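Local coordinates for protein 2-(acetamidomethylene)succinate hydrolase (Mesorhizobium loti, PDB 3KXP) that catalyses the last step of vitamin B6 degradation, hydrolysing (E)-2-(acetamidomethylene)succinate to succinic semialdehyde, acetate, ammonia and carbon dioxide, at residues 119-124 against 149-154; 167-172 against 245-250. All blocks are in the same frame, centred on the assembly; numbering follows the deposited sequence.

Contact 1 of 2, residues 119-124 against 149-154; sequences DYADDI and VTAAAK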
loop_
_atom_site.group_PDB
_atom_site.type_symbol
_atom_site.label_atom_id
_atom_site.label_comp_id
_atom_site.label_asym_id
_atom_site.label_seq_id
_atom_site.Cartn_x
_atom_site.Cartn_y
_atom_site.Cartn_z
ATOM N N ASP A 119 -23.691 9.006 11.133
ATOM C CA ASP A 119 -24.195 8.228 12.258
ATOM C C ASP A 119 -23.237 7.090 12.571
ATOM O O ASP A 119 -22.774 6.972 13.702
ATOM C CB ASP A 119 -25.590 7.679 11.947
ATOM C CG ASP A 119 -26.598 8.784 11.684
ATOM O OD1 ASP A 119 -26.746 9.661 12.565
ATOM O OD2 ASP A 119 -27.238 8.783 10.604
ATOM N N TYR A 120 -22.924 6.264 11.575
ATOM C CA TYR A 120 -22.005 5.146 11.788
ATOM C C TYR A 120 -20.596 5.623 12.139
ATOM O O TYR A 120 -19.880 4.971 12.915
ATOM C CB TYR A 120 -21.903 4.258 10.542
ATOM C CG TYR A 120 -23.075 3.344 10.272
ATOM C CD1 TYR A 120 -24.131 3.754 9.461
ATOM C CD2 TYR A 120 -23.098 2.045 10.783
ATOM C CE1 TYR A 120 -25.182 2.893 9.154
ATOM C CE2 TYR A 120 -24.142 1.174 10.484
ATOM C CZ TYR A 120 -25.182 1.604 9.669
ATOM O OH TYR A 120 -26.230 0.754 9.383
ATOM N N ALA A 121 -20.192 6.746 11.549
ATOM C CA ALA A 121 -18.863 7.300 11.794
ATOM C C ALA A 121 -18.718 7.768 13.246
ATOM O O ALA A 121 -17.698 7.510 13.893
ATOM C CB ALA A 121 -18.590 8.459 10.831
ATOM N N ASP A 122 -19.738 8.455 13.754
ATOM C CA ASP A 122 -19.695 8.927 15.127
ATOM C C ASP A 122 -19.691 7.735 16.082
ATOM O O ASP A 122 -19.089 7.802 17.159
ATOM C CB ASP A 122 -20.882 9.852 15.432
ATOM C CG ASP A 122 -20.832 11.157 14.639
ATOM O OD1 ASP A 122 -19.721 11.587 14.254
ATOM O OD2 ASP A 122 -21.902 11.759 14.409
ATOM N N ASP A 123 -20.349 6.643 15.693
ATOM C CA ASP A 123 -20.366 5.450 16.539
ATOM C C ASP A 123 -18.950 4.942 16.744
ATOM O O ASP A 123 -18.596 4.498 17.833
ATOM C CB ASP A 123 -21.189 4.327 15.906
ATOM C CG ASP A 123 -22.675 4.503 16.106
ATOM O OD1 ASP A 123 -23.440 3.770 15.448
ATOM O OD2 ASP A 123 -23.079 5.362 16.917
ATOM N N ILE A 124 -18.148 5.004 15.685
ATOM C CA ILE A 124 -16.764 4.534 15.729
ATOM C C ILE A 124 -15.907 5.390 16.659
ATOM O O ILE A 124 -15.144 4.866 17.464
ATOM C CB ILE A 124 -16.148 4.509 14.297
ATOM C CG1 ILE A 124 -16.954 3.535 13.429
ATOM C CG2 ILE A 124 -14.670 4.102 14.350
ATOM C CD1 ILE A 124 -16.462 3.395 12.009
ATOM N N VAL A 149 -13.538 5.029 6.572
ATOM C CA VAL A 149 -12.890 6.146 5.895
ATOM C C VAL A 149 -13.540 7.471 6.306
ATOM O O VAL A 149 -12.851 8.484 6.451
ATOM C CB VAL A 149 -12.941 5.976 4.366
ATOM C CG1 VAL A 149 -12.275 7.169 3.680
ATOM C CG2 VAL A 149 -12.239 4.675 3.971
ATOM N N THR A 150 -14.860 7.463 6.504
ATOM C CA THR A 150 -15.566 8.673 6.932
ATOM C C THR A 150 -15.075 9.040 8.339
ATOM O O THR A 150 -14.801 10.201 8.633
ATOM C CB THR A 150 -17.095 8.454 6.972
ATOM O OG1 THR A 150 -17.563 8.111 5.662
ATOM C CG2 THR A 150 -17.811 9.723 7.431
ATOM N N ALA A 151 -14.941 8.033 9.194
ATOM C CA ALA A 151 -14.477 8.234 10.560
ATOM C C ALA A 151 -13.057 8.799 10.597
ATOM O O ALA A 151 -12.782 9.762 11.312
ATOM C CB ALA A 151 -14.533 6.912 11.328
ATOM N N ALA A 152 -12.163 8.186 9.830
ATOM C CA ALA A 152 -10.768 8.607 9.767
ATOM C C ALA A 152 -10.616 10.060 9.317
ATOM O O ALA A 152 -9.758 10.792 9.812
ATOM C CB ALA A 152 -9.997 7.690 8.824
ATOM N N ALA A 153 -11.449 10.469 8.371
ATOM C CA ALA A 153 -11.398 11.825 7.852
ATOM C C ALA A 153 -11.977 12.835 8.839
ATOM O O ALA A 153 -11.602 14.008 8.831
ATOM C CB ALA A 153 -12.152 11.899 6.525
ATOM N N LYS A 154 -12.894 12.384 9.686
ATOM C CA LYS A 154 -13.512 13.281 10.653
ATOM C C LYS A 154 -12.810 13.240 12.009
ATOM O O LYS A 154 -12.845 14.213 12.750
ATOM C CB LYS A 154 -14.997 12.945 10.809
ATOM C CG LYS A 154 -15.774 13.957 11.637
ATOM C CD LYS A 154 -17.252 13.592 11.740
ATOM C CE LYS A 154 -17.987 14.522 12.705
ATOM N NZ LYS A 154 -19.432 14.150 12.888
#
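Ala121 and Ala151 sit where the helical segments 119-124 and 149-154 come nearest, their CA atoms 4.7 Å apart, with the segment axes 8.5 Å apart at closest approach and crossing at -64°. Two small residues at this point permit such a close approach: the methyl CB of Ala121 lies 4.0 Å from the backbone N of Ala151, against the opposing helix itself. Thr150 adds a second methyl, its CG2 meeting Ala121 CB at 3.7 Å. The threonine hydroxyl is turned back into its own helix, where OG1 is hydrogen-bonded to Arg146 O, leaving the methyl branch for the interface. On the buried side Ile124 straddles the alanine methyl, with CB, CG2 and CD1 at nearly equal range; CD1 stands 4.1 Å from Ala151 CB.

The polar end lies at the exposed margin. Lys154 starts with CG anti to its N (chi1 -171°) and stays extended to the amine, which carries NZ across to Asp122 OD1 at 2.9 Å. This salt-bridge bond uses the syn lone pair of OD1, and the same oxygen is hydrogen-bonded to Tyr155 OH, so two partners grip it. An alanine in place of Asp122 would probably leave the Lys154 ammonium and the Tyr155 hydroxyl without this shared acceptor and the lysine chain freer to swing. Val149 and Ala152 turn instead to strand 159-165, placing helix 143-154 against the central sheet. This is adjacent-helix packing in the alpha/beta hydrolase fold, where helix 143-154 follows Ser142, assigned as nucleophile, in a GxSxG sequence consistent with the nucleophile elbow.

Contact 2 of 2, residues 167-172 against 245-250; sequences FTPYIE and SDLVPA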
loop_
_atom_site.group_PDB
_atom_site.type_symbol
_atom_site.label_atom_id
_atom_site.label_comp_id
_atom_site.label_asym_id
_atom_site.label_seq_id
_atom_site.Cartn_x
_atom_site.Cartn_y
_atom_site.Cartn_z
ATOM N N PHE A 167 -15.176 -0.604 -1.177
ATOM C CA PHE A 167 -16.131 0.491 -1.127
ATOM C C PHE A 167 -15.412 1.808 -1.287
ATOM O O PHE A 167 -14.778 2.315 -0.362
ATOM C CB PHE A 167 -16.953 0.505 0.164
ATOM C CG PHE A 167 -18.259 1.252 0.021
ATOM C CD1 PHE A 167 -18.273 2.633 -0.137
ATOM C CD2 PHE A 167 -19.462 0.562 -0.049
ATOM C CE1 PHE A 167 -19.471 3.321 -0.373
ATOM C CE2 PHE A 167 -20.667 1.236 -0.282
ATOM C CZ PHE A 167 -20.669 2.621 -0.447
ATOM N N THR A 168 -15.541 2.367 -2.477
ATOM C CA THR A 168 -14.886 3.612 -2.833
ATOM C C THR A 168 -15.932 4.604 -3.325
ATOM O O THR A 168 -17.120 4.288 -3.390
ATOM C CB THR A 168 -13.915 3.367 -3.994
ATOM O OG1 THR A 168 -14.669 2.925 -5.134
ATOM C CG2 THR A 168 -12.877 2.295 -3.627
ATOM N N PRO A 169 -15.504 5.822 -3.673
ATOM C CA PRO A 169 -16.490 6.780 -4.167
ATOM C C PRO A 169 -16.732 6.375 -5.619
ATOM O O PRO A 169 -16.131 5.409 -6.096
ATOM C CB PRO A 169 -15.757 8.124 -4.082
ATOM C CG PRO A 169 -14.591 7.870 -3.139
ATOM C CD PRO A 169 -14.193 6.466 -3.484
ATOM N N TYR A 170 -17.610 7.095 -6.309
ATOM C CA TYR A 170 -17.891 6.838 -7.720
ATOM C C TYR A 170 -18.615 5.542 -8.086
ATOM O O TYR A 170 -18.688 5.195 -9.264
ATOM C CB TYR A 170 -16.593 6.908 -8.528
ATOM C CG TYR A 170 -15.774 8.148 -8.284
ATOM C CD1 TYR A 170 -14.538 8.076 -7.635
ATOM C CD2 TYR A 170 -16.235 9.403 -8.695
ATOM C CE1 TYR A 170 -13.780 9.230 -7.400
ATOM C CE2 TYR A 170 -15.486 10.563 -8.466
ATOM C CZ TYR A 170 -14.263 10.470 -7.817
ATOM O OH TYR A 170 -13.541 11.618 -7.572
ATOM N N ILE A 171 -19.139 4.816 -7.106
ATOM C CA ILE A 171 -19.864 3.584 -7.409
ATOM C C ILE A 171 -21.064 3.955 -8.284
ATOM O O ILE A 171 -21.783 4.905 -7.980
ATOM C CB ILE A 171 -20.349 2.909 -6.118
ATOM C CG1 ILE A 171 -19.136 2.512 -5.270
ATOM C CG2 ILE A 171 -21.215 1.704 -6.448
ATOM C CD1 ILE A 171 -19.488 1.892 -3.938
ATOM N N GLU A 172 -21.282 3.221 -9.372
ATOM C CA GLU A 172 -22.398 3.542 -10.262
ATOM C C GLU A 172 -23.773 3.214 -9.698
ATOM O O GLU A 172 -23.946 2.262 -8.936
ATOM C CB GLU A 172 -22.222 2.868 -11.629
ATOM C CG GLU A 172 -21.782 1.428 -11.565
ATOM C CD GLU A 172 -20.267 1.260 -11.610
ATOM O OE1 GLU A 172 -19.794 0.218 -11.115
ATOM O OE2 GLU A 172 -19.555 2.142 -12.149
ATOM N N SER A 245 -24.870 8.156 -0.752
ATOM C CA SER A 245 -24.300 9.484 -0.559
ATOM C C SER A 245 -22.885 9.636 -1.111
ATOM O O SER A 245 -22.128 8.668 -1.214
ATOM C CB SER A 245 -24.342 9.875 0.924
ATOM O OG SER A 245 -23.636 8.941 1.718
ATOM N N ASP A 246 -22.556 10.870 -1.471
ATOM C CA ASP A 246 -21.262 11.214 -2.032
ATOM C C ASP A 246 -20.144 10.907 -1.041
ATOM O O ASP A 246 -20.099 11.460 0.055
ATOM C CB ASP A 246 -21.257 12.701 -2.420
ATOM C CG ASP A 246 -20.014 13.109 -3.193
ATOM O OD1 ASP A 246 -19.284 12.220 -3.686
ATOM O OD2 ASP A 246 -19.776 14.329 -3.320
ATOM N N LEU A 247 -19.238 10.021 -1.447
ATOM C CA LEU A 247 -18.121 9.607 -0.613
ATOM C C LEU A 247 -16.810 10.309 -0.993
ATOM O O LEU A 247 -15.771 10.080 -0.367
ATOM C CB LEU A 247 -17.957 8.085 -0.720
ATOM C CG LEU A 247 -17.130 7.389 0.362
ATOM C CD1 LEU A 247 -17.672 7.754 1.743
ATOM C CD2 LEU A 247 -17.173 5.884 0.144
ATOM N N VAL A 248 -16.866 11.168 -2.008
ATOM C CA VAL A 248 -15.686 11.893 -2.485
ATOM C C VAL A 248 -15.003 12.733 -1.400
ATOM O O VAL A 248 -13.787 12.650 -1.220
ATOM C CB VAL A 248 -16.048 12.796 -3.702
ATOM C CG1 VAL A 248 -14.877 13.698 -4.070
ATOM C CG2 VAL A 248 -16.417 11.930 -4.890
ATOM N N PRO A 249 -15.772 13.557 -0.664
ATOM C CA PRO A 249 -15.169 14.386 0.393
ATOM C C PRO A 249 -14.362 13.562 1.399
ATOM O O PRO A 249 -13.265 13.953 1.799
ATOM C CB PRO A 249 -16.381 15.051 1.037
ATOM C CG PRO A 249 -17.325 15.205 -0.125
ATOM C CD PRO A 249 -17.206 13.860 -0.818
ATOM N N ALA A 250 -14.906 12.413 1.794
ATOM C CA ALA A 250 -14.237 11.535 2.749
ATOM C C ALA A 250 -12.898 10.996 2.225
ATOM O O ALA A 250 -11.914 10.961 2.959
ATOM C CB ALA A 250 -15.154 10.385 3.128
HETATM O O HOH W 1 -19.444 8.581 -4.076
#
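Leu247 and Pro169 make the closest backbone approach between the loop 167-172 and the segment 245-250, at 4.8 Å between CA atoms. Apolar packing dominates. Leu247 reaches in two directions: its CB lies 4.0 Å from Pro169 CB, while Leu247 CD2 abuts the edge of the Phe167 ring, close to its plane, 3.4 Å from Phe167 CD1. With CG anti to the backbone N (chi1 -163°), the leucine brings its CD2 branch to that ring, while CD1 turns to helix 143-154. Ile171 CD1 sits over the centre of one face of the same ring, 3.7 Å above its plane, so face and edge are held by different aliphatic groups. Val248 contributes CG2, which packs on Pro169 CB and meets the Tyr170 ring obliquely at CZ, 3.9 Å away.

This loop follows strand 159-165 of the alpha/beta hydrolase sheet and comes directly after Asp166, probably the acid of the catalytic triad; the Phe167 side chain also touches Ser142, the assigned nucleophile. The packing therefore ties this loop to the start of helix 248-253.

Direct polar bonds lie within the segments or run to neighbours; one water joins the two, accepting from Tyr170 N and, at 3.0 Å, from Leu247 N, satisfying both amides. Within the loop, Thr168 OG1 donates to Pro169 O in the carbonyl plane, on a lone pair. Across the start of helix 248-253, Asp246 OD1 accepts from Val248 N as a capping bond, nearly straight at 161° but met from above the carboxylate plane. Phe167 O is hydrogen-bonded to Tyr251 OH of that helix.

Overall arrangement
Helix 143-154 connects the two contacts, whose centres lie 14 Å apart. It supplies one side of contact 1, and its Thr150 also packs against contact 2, with OG1 3.9 Å from Leu247 CD1; Ala153 CB similarly approaches Ala250 O at 3.7 Å. Contact 1 joins two regular helices and runs from a buried aliphatic side to an exposed salt bridge. Contact 2 is the more buried and joins a loop to the start of a helix, with aliphatic-aromatic packing and a bridging water but no charged pair across it. Its 167-172 loop lies beside Ser142 and Asp166, both assigned to the active site, whereas contact 1 is set farther back along the helix that follows Ser142.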